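Long-range contact in putative uncharacterized protein (Bacteroides vulgatus, PDB 4F7A), which probably binds mucin O-glycans at the outer membrane as a SusD-like lipoprotein, capturing sugars for uptake: residues S202-L207 with Q224-N229. Residues are numbered along the deposited sequence; the frame is centred on the assembly and turned at random.
Sequences SLRLRL and QKALEN
Two successive helices, 193-210 and 216-228, form a helical hairpin here, with Arg204 and Leu205 of the first packing on Lys225, Ala226 and Leu227 near the end of the second. The segment axes run nearly antiparallel at 150° and close to 8.2 Å, an approach that small Ala226 allows: its CB lies 3.7 Å from Leu205 N and 3.8 Å from Leu205 CB. Beside it, the Leu205 and Leu227 side chains meet at a slant, methyl against methyl, with CD1 to CD1 at 4.0 Å; Leu340 of helix 334-346 also touches Leu205. On the other flank Arg204 reaches over with CG opposite its own backbone N (chi1 -176°), which lays CD 3.7 Å from Ala226 N, and a bend at chi3 turns the guanidinium so that Lys225 CE covers one face. Arg204 NH1 and Lys225 NZ come within 3.7 Å, both drawn to the same carboxylates: Asp163 and Glu222 each form salt bridges to both residues. A leucine for Arg204 would probably cost Asp163 and Glu222 a cationic partner, the Phe159 carbonyl its NH1 donor and Lys225 CE the flat group it covers. Such antiparallel helix pairing is typical of the TPR-like helical scaffold of SusD-family proteins.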
loop_
_atom_site.group_PDB
_atom_site.type_symbol
_atom_site.label_atom_id
_atom_site.label_comp_id
_atom_site.label_asym_id
_atom_site.label_seq_id
_atom_site.Cartn_x
_atom_site.Cartn_y
_atom_site.Cartn_z
ATOM N N SER A 202 4.080 -11.312 9.061
ATOM C CA SER A 202 3.072 -10.959 8.063
ATOM C C SER A 202 3.669 -10.083 6.981
ATOM O O SER A 202 3.400 -10.271 5.809
ATOM C CB SER A 202 1.892 -10.254 8.725
ATOM O OG SER A 202 1.379 -11.069 9.772
ATOM N N LEU A 203 4.472 -9.101 7.390
ATOM C CA LEU A 203 5.179 -8.242 6.436
ATOM C C LEU A 203 6.129 -9.082 5.557
ATOM O O LEU A 203 6.189 -8.901 4.322
ATOM C CB LEU A 203 5.903 -7.119 7.200
ATOM C CG LEU A 203 6.709 -6.118 6.372
ATOM C CD1 LEU A 203 5.890 -5.437 5.251
ATOM C CD2 LEU A 203 7.355 -5.081 7.324
ATOM N N ARG A 204 6.840 -10.032 6.169
ATOM C CA ARG A 204 7.729 -10.908 5.385
ATOM C C ARG A 204 6.936 -11.671 4.340
ATOM O O ARG A 204 7.390 -11.805 3.199
ATOM C CB ARG A 204 8.476 -11.893 6.268
ATOM C CG ARG A 204 9.482 -12.745 5.507
ATOM C CD ARG A 204 9.960 -13.947 6.319
ATOM N NE ARG A 204 10.597 -13.581 7.577
ATOM C CZ ARG A 204 11.804 -13.031 7.741
ATOM N NH1 ARG A 204 12.590 -12.727 6.705
ATOM N NH2 ARG A 204 12.229 -12.761 8.991
ATOM N N LEU A 205 5.745 -12.156 4.706
ATOM C CA LEU A 205 4.927 -12.876 3.741
ATOM C C LEU A 205 4.520 -11.973 2.580
ATOM O O LEU A 205 4.508 -12.403 1.424
ATOM C CB LEU A 205 3.693 -13.471 4.388
ATOM C CG LEU A 205 2.789 -14.315 3.490
ATOM C CD1 LEU A 205 3.532 -15.501 2.883
ATOM C CD2 LEU A 205 1.603 -14.793 4.336
ATOM N N ARG A 206 4.147 -10.729 2.890
ATOM C CA ARG A 206 3.821 -9.767 1.849
ATOM C C ARG A 206 4.981 -9.624 0.867
ATOM O O ARG A 206 4.798 -9.680 -0.354
ATOM C CB ARG A 206 3.507 -8.393 2.432
ATOM C CG ARG A 206 3.375 -7.301 1.370
ATOM C CD ARG A 206 3.284 -5.928 1.981
ATOM N NE ARG A 206 1.976 -5.613 2.540
ATOM C CZ ARG A 206 1.756 -4.542 3.294
ATOM N NH1 ARG A 206 2.752 -3.719 3.569
ATOM N NH2 ARG A 206 0.547 -4.283 3.771
ATOM N N LEU A 207 6.177 -9.409 1.408
ATOM C CA LEU A 207 7.361 -9.190 0.575
ATOM C C LEU A 207 7.717 -10.435 -0.240
ATOM O O LEU A 207 8.156 -10.331 -1.384
ATOM C CB LEU A 207 8.533 -8.762 1.430
ATOM C CG LEU A 207 8.321 -7.452 2.187
ATOM C CD1 LEU A 207 9.568 -7.082 2.962
ATOM C CD2 LEU A 207 7.907 -6.316 1.280
ATOM N N GLN A 224 8.221 -19.547 3.611
ATOM C CA GLN A 224 8.344 -20.642 4.563
ATOM C C GLN A 224 8.682 -20.142 5.954
ATOM O O GLN A 224 8.100 -20.591 6.933
ATOM C CB GLN A 224 9.390 -21.655 4.117
ATOM C CG GLN A 224 9.625 -22.767 5.125
ATOM C CD GLN A 224 10.428 -23.880 4.527
ATOM O OE1 GLN A 224 11.493 -23.646 3.960
ATOM N NE2 GLN A 224 9.916 -25.104 4.622
ATOM N N LYS A 225 9.625 -19.202 6.025
ATOM C CA LYS A 225 9.977 -18.541 7.270
ATOM C C LYS A 225 8.803 -17.791 7.901
ATOM O O LYS A 225 8.579 -17.921 9.120
ATOM C CB LYS A 225 11.168 -17.597 7.065
ATOM C CG LYS A 225 12.496 -18.333 6.828
ATOM C CD LYS A 225 13.741 -17.419 6.995
ATOM C CE LYS A 225 13.711 -16.230 6.108
ATOM N NZ LYS A 225 14.995 -15.436 6.060
ATOM N N ALA A 226 8.078 -17.026 7.085
ATOM C CA ALA A 226 6.921 -16.270 7.530
ATOM C C ALA A 226 5.847 -17.143 8.168
ATOM O O ALA A 226 5.354 -16.834 9.248
ATOM C CB ALA A 226 6.320 -15.467 6.368
ATOM N N LEU A 227 5.533 -18.253 7.516
ATOM C CA LEU A 227 4.410 -19.083 7.927
ATOM C C LEU A 227 4.781 -20.234 8.873
ATOM O O LEU A 227 3.891 -20.888 9.397
ATOM C CB LEU A 227 3.650 -19.572 6.696
ATOM C CG LEU A 227 2.872 -18.466 5.976
ATOM C CD1 LEU A 227 2.421 -18.916 4.563
ATOM C CD2 LEU A 227 1.664 -18.036 6.864
ATOM N N GLU A 228 6.076 -20.467 9.121
ATOM C CA GLU A 228 6.484 -21.446 10.128
ATOM C C GLU A 228 6.964 -20.805 11.420
ATOM O O GLU A 228 7.123 -21.480 12.411
ATOM C CB GLU A 228 7.572 -22.365 9.579
ATOM C CG GLU A 228 7.050 -23.265 8.483
ATOM C CD GLU A 228 8.012 -24.363 8.105
ATOM O OE1 GLU A 228 9.250 -24.115 8.110
ATOM O OE2 GLU A 228 7.510 -25.465 7.791
ATOM N N ASN A 229 7.215 -19.507 11.416
ATOM C CA ASN A 229 7.661 -18.871 12.641
ATOM C C ASN A 229 6.593 -19.079 13.715
ATOM O O ASN A 229 5.396 -18.862 13.472
ATOM C CB ASN A 229 7.985 -17.403 12.384
ATOM C CG ASN A 229 8.519 -16.683 13.636
ATOM O OD1 ASN A 229 7.773 -16.437 14.556
ATOM N ND2 ASN A 229 9.806 -16.351 13.647
#